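Local coordinates for xylose isomerase domain protein (Alicyclobacillus acidocaldarius subsp. acidocaldarius, PDB 3U0H) that adopts the TIM-barrel fold of the xylose isomerase-like family and may act as an isomerase, with its substrate unknown, at residues Ser17-Leu22 with Gln57-Val62. Sequence-based numbering, arbitrary orientation.
Sequences SLVLYL and QRRGLV
Leu22 meets both Arg59 and Leu61, and these two pairs make up most of the contact. The apolar part comes first. Leu22 CB lies 3.8 Å from Arg59 CD and 4.0 Å from Leu61 CD1. Leu22 CD2 also touches Leu61 CD1, at 4.1 Å, so one methyl of Leu61 packs on both the base and a branch of Leu22. Leu61 CD1 also rests 3.5 Å from Leu22 O. Met55 of helix 49-57 also packs on Leu22, and Phe56 on Leu61.

The second part belongs to Arg59. Its chain is extended from CG to NE (chi2 170°, chi3 -178°), which carries the guanidinium across to helix 18-27. Val19 O lies over one face of the Arg59 guanidinium, 4.1 Å from its plane and nearer the edge than the middle, so it is not placed to accept an N-H. Val19 CG1 is 4.1 Å from Arg59 NH2. The strongest polar partner of Arg59 is Asp23, in a salt bridge through Arg59 NE; Arg59 NH1 donates to Met55 O.

Both segments lie at helix termini. Ser17 is the N-cap of helix 18-27, with a weak capping bond from Leu20 N to Ser17 OG of 3.3 Å, and Gly60, with positive phi (66°), forms a Schellman motif after helix 49-57. The chain then enters barrel strand 62-67.

The contact thus joins the first barrel helix to the turn leading into the third strand. Van der Waals packing alone links the two segments, with the Arg59 stem and Leu61 on Leu22. The polar grip on the guanidinium comes from Asp23 and Met55 O, and probably fixes how the stem lies over Leu22.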
ATOM      1  N   SER A  17     -15.325 -38.792 -12.044  1.00 26.97           N
ATOM      2  CA  SER A  17     -16.473 -38.460 -11.133  1.00 26.51           C
ATOM      3  C   SER A  17     -16.029 -37.846  -9.842  1.00 26.89           C
ATOM      4  O   SER A  17     -15.219 -38.412  -9.109  1.00 29.68           O
ATOM      5  CB  SER A  17     -17.327 -39.699 -10.767  1.00 25.48           C
ATOM      6  OG  SER A  17     -18.277 -39.399  -9.733  1.00 21.47           O
ATOM      7  N   LEU A  18     -16.596 -36.710  -9.507  1.00 29.15           N
ATOM      8  CA  LEU A  18     -16.262 -36.092  -8.240  1.00 27.27           C
ATOM      9  C   LEU A  18     -16.594 -37.007  -7.081  1.00 25.77           C
ATOM     10  O   LEU A  18     -15.785 -37.217  -6.197  1.00 26.94           O
ATOM     11  CB  LEU A  18     -17.018 -34.794  -8.090  1.00 27.21           C
ATOM     12  CG  LEU A  18     -16.672 -34.041  -6.812  1.00 26.97           C
ATOM     13  CD1 LEU A  18     -15.176 -33.734  -6.665  1.00 24.74           C
ATOM     14  CD2 LEU A  18     -17.493 -32.764  -6.799  1.00 25.91           C
ATOM     15  N   VAL A  19     -17.811 -37.519  -7.054  1.00 26.08           N
ATOM     16  CA  VAL A  19     -18.243 -38.379  -5.943  1.00 25.86           C
ATOM     17  C   VAL A  19     -17.286 -39.551  -5.729  1.00 27.08           C
ATOM     18  O   VAL A  19     -16.853 -39.854  -4.625  1.00 26.37           O
ATOM     19  CB  VAL A  19     -19.648 -38.913  -6.246  1.00 26.43           C
ATOM     20  CG1 VAL A  19     -20.059 -40.059  -5.306  1.00 22.55           C
ATOM     21  CG2 VAL A  19     -20.639 -37.739  -6.222  1.00 27.26           C
ATOM     22  N   LEU A  20     -16.928 -40.198  -6.825  1.00 28.09           N
ATOM     23  CA  LEU A  20     -16.140 -41.418  -6.726  1.00 27.09           C
ATOM     24  C   LEU A  20     -14.684 -41.077  -6.403  1.00 25.82           C
ATOM     25  O   LEU A  20     -13.987 -41.879  -5.784  1.00 24.75           O
ATOM     26  CB  LEU A  20     -16.237 -42.242  -8.023  1.00 26.37           C
ATOM     27  CG  LEU A  20     -17.578 -42.957  -8.372  1.00 27.32           C
ATOM     28  CD1 LEU A  20     -17.512 -43.724  -9.745  1.00 24.63           C
ATOM     29  CD2 LEU A  20     -18.022 -43.876  -7.225  1.00 23.75           C
ATOM     30  N   TYR A  21     -14.230 -39.893  -6.834  1.00 24.79           N
ATOM     31  CA  TYR A  21     -12.850 -39.509  -6.600  1.00 23.12           C
ATOM     32  C   TYR A  21     -12.760 -39.309  -5.095  1.00 22.73           C
ATOM     33  O   TYR A  21     -11.874 -39.862  -4.434  1.00 20.27           O
ATOM     34  CB  TYR A  21     -12.437 -38.283  -7.432  1.00 24.04           C
ATOM     35  CG  TYR A  21     -11.065 -37.679  -7.097  1.00 25.31           C
ATOM     36  CD1 TYR A  21      -9.901 -38.424  -7.205  1.00 28.42           C
ATOM     37  CD2 TYR A  21     -10.945 -36.361  -6.647  1.00 26.64           C
ATOM     38  CE1 TYR A  21      -8.659 -37.884  -6.884  1.00 26.79           C
ATOM     39  CE2 TYR A  21      -9.726 -35.805  -6.335  1.00 25.10           C
ATOM     40  CZ  TYR A  21      -8.589 -36.572  -6.445  1.00 26.05           C
ATOM     41  OH  TYR A  21      -7.379 -36.027  -6.126  1.00 27.60           O
ATOM     42  N   LEU A  22     -13.727 -38.595  -4.530  1.00 22.34           N
ATOM     43  CA  LEU A  22     -13.678 -38.353  -3.087  1.00 22.37           C
ATOM     44  C   LEU A  22     -13.778 -39.672  -2.313  1.00 23.37           C
ATOM     45  O   LEU A  22     -13.162 -39.806  -1.263  1.00 21.59           O
ATOM     46  CB  LEU A  22     -14.762 -37.374  -2.652  1.00 23.27           C
ATOM     47  CG  LEU A  22     -14.657 -35.968  -3.290  1.00 24.37           C
ATOM     48  CD1 LEU A  22     -15.859 -35.088  -2.985  1.00 23.61           C
ATOM     49  CD2 LEU A  22     -13.375 -35.292  -2.882  1.00 23.46           C
ATOM     50  N   GLN A  57     -16.919 -33.186   4.433  1.00 32.80           N
ATOM     51  CA  GLN A  57     -17.098 -33.439   5.880  1.00 40.42           C
ATOM     52  C   GLN A  57     -17.670 -34.839   6.172  1.00 39.50           C
ATOM     53  O   GLN A  57     -17.273 -35.454   7.129  1.00 41.91           O
ATOM     54  CB  GLN A  57     -17.911 -32.323   6.573  1.00 47.32           C
ATOM     55  CG  GLN A  57     -17.782 -32.261   8.121  1.00 60.09           C
ATOM     56  CD  GLN A  57     -16.369 -31.933   8.688  1.00 72.79           C
ATOM     57  OE1 GLN A  57     -15.980 -32.450   9.755  1.00 86.88           O
ATOM     58  NE2 GLN A  57     -15.615 -31.069   7.998  1.00 65.43           N
ATOM     59  N   ARG A  58     -18.553 -35.369   5.334  1.00 40.27           N
ATOM     60  CA  ARG A  58     -19.004 -36.776   5.495  1.00 42.52           C
ATOM     61  C   ARG A  58     -17.890 -37.809   5.293  1.00 39.04           C
ATOM     62  O   ARG A  58     -18.037 -38.945   5.729  1.00 34.71           O
ATOM     63  CB  ARG A  58     -20.153 -37.121   4.534  1.00 45.84           C
ATOM     64  CG  ARG A  58     -21.509 -36.609   5.014  1.00 54.52           C
ATOM     65  CD  ARG A  58     -22.698 -37.067   4.154  1.00 59.25           C
ATOM     66  NE  ARG A  58     -22.805 -38.529   3.969  1.00 65.05           N
ATOM     67  CZ  ARG A  58     -23.153 -39.427   4.907  1.00 67.60           C
ATOM     68  NH1 ARG A  58     -23.410 -39.075   6.170  1.00 69.03           N
ATOM     69  NH2 ARG A  58     -23.225 -40.715   4.584  1.00 66.68           N
ATOM     70  N   ARG A  59     -16.803 -37.427   4.614  1.00 33.94           N
ATOM     71  CA  ARG A  59     -15.705 -38.348   4.331  1.00 31.73           C
ATOM     72  C   ARG A  59     -14.404 -38.081   5.133  1.00 29.75           C
ATOM     73  O   ARG A  59     -13.397 -38.748   4.929  1.00 28.44           O
ATOM     74  CB  ARG A  59     -15.427 -38.335   2.827  1.00 33.50           C
ATOM     75  CG  ARG A  59     -16.512 -39.021   2.004  1.00 34.73           C
ATOM     76  CD  ARG A  59     -16.362 -38.809   0.507  1.00 34.90           C
ATOM     77  NE  ARG A  59     -17.466 -39.459  -0.189  1.00 38.63           N
ATOM     78  CZ  ARG A  59     -18.574 -38.860  -0.634  1.00 38.93           C
ATOM     79  NH1 ARG A  59     -18.751 -37.551  -0.479  1.00 39.02           N
ATOM     80  NH2 ARG A  59     -19.511 -39.583  -1.254  1.00 39.25           N
ATOM     81  N   GLY A  60     -14.403 -37.118   6.056  1.00 29.05           N
ATOM     82  CA  GLY A  60     -13.157 -36.749   6.726  1.00 26.99           C
ATOM     83  C   GLY A  60     -12.111 -36.123   5.794  1.00 26.34           C
ATOM     84  O   GLY A  60     -10.918 -36.276   6.045  1.00 24.42           O
ATOM     85  N   LEU A  61     -12.522 -35.402   4.743  1.00 23.63           N
ATOM     86  CA  LEU A  61     -11.523 -34.853   3.807  1.00 24.23           C
ATOM     87  C   LEU A  61     -11.277 -33.339   3.927  1.00 23.05           C
ATOM     88  O   LEU A  61     -12.172 -32.606   4.240  1.00 22.90           O
ATOM     89  CB  LEU A  61     -11.862 -35.230   2.338  1.00 23.65           C
ATOM     90  CG  LEU A  61     -11.951 -36.759   2.084  1.00 25.10           C
ATOM     91  CD1 LEU A  61     -12.594 -37.046   0.748  1.00 23.54           C
ATOM     92  CD2 LEU A  61     -10.606 -37.476   2.194  1.00 24.53           C
ATOM     93  N   VAL A  62     -10.047 -32.907   3.633  1.00 23.03           N
ATOM     94  CA  VAL A  62      -9.673 -31.515   3.581  1.00 23.38           C
ATOM     95  C   VAL A  62      -9.147 -31.094   2.199  1.00 22.86           C
ATOM     96  O   VAL A  62      -8.203 -31.696   1.661  1.00 21.51           O
ATOM     97  CB  VAL A  62      -8.573 -31.198   4.607  1.00 24.60           C
ATOM     98  CG1 VAL A  62      -8.063 -29.764   4.391  1.00 23.51           C
ATOM     99  CG2 VAL A  62      -9.074 -31.369   6.057  1.00 23.59           C
TER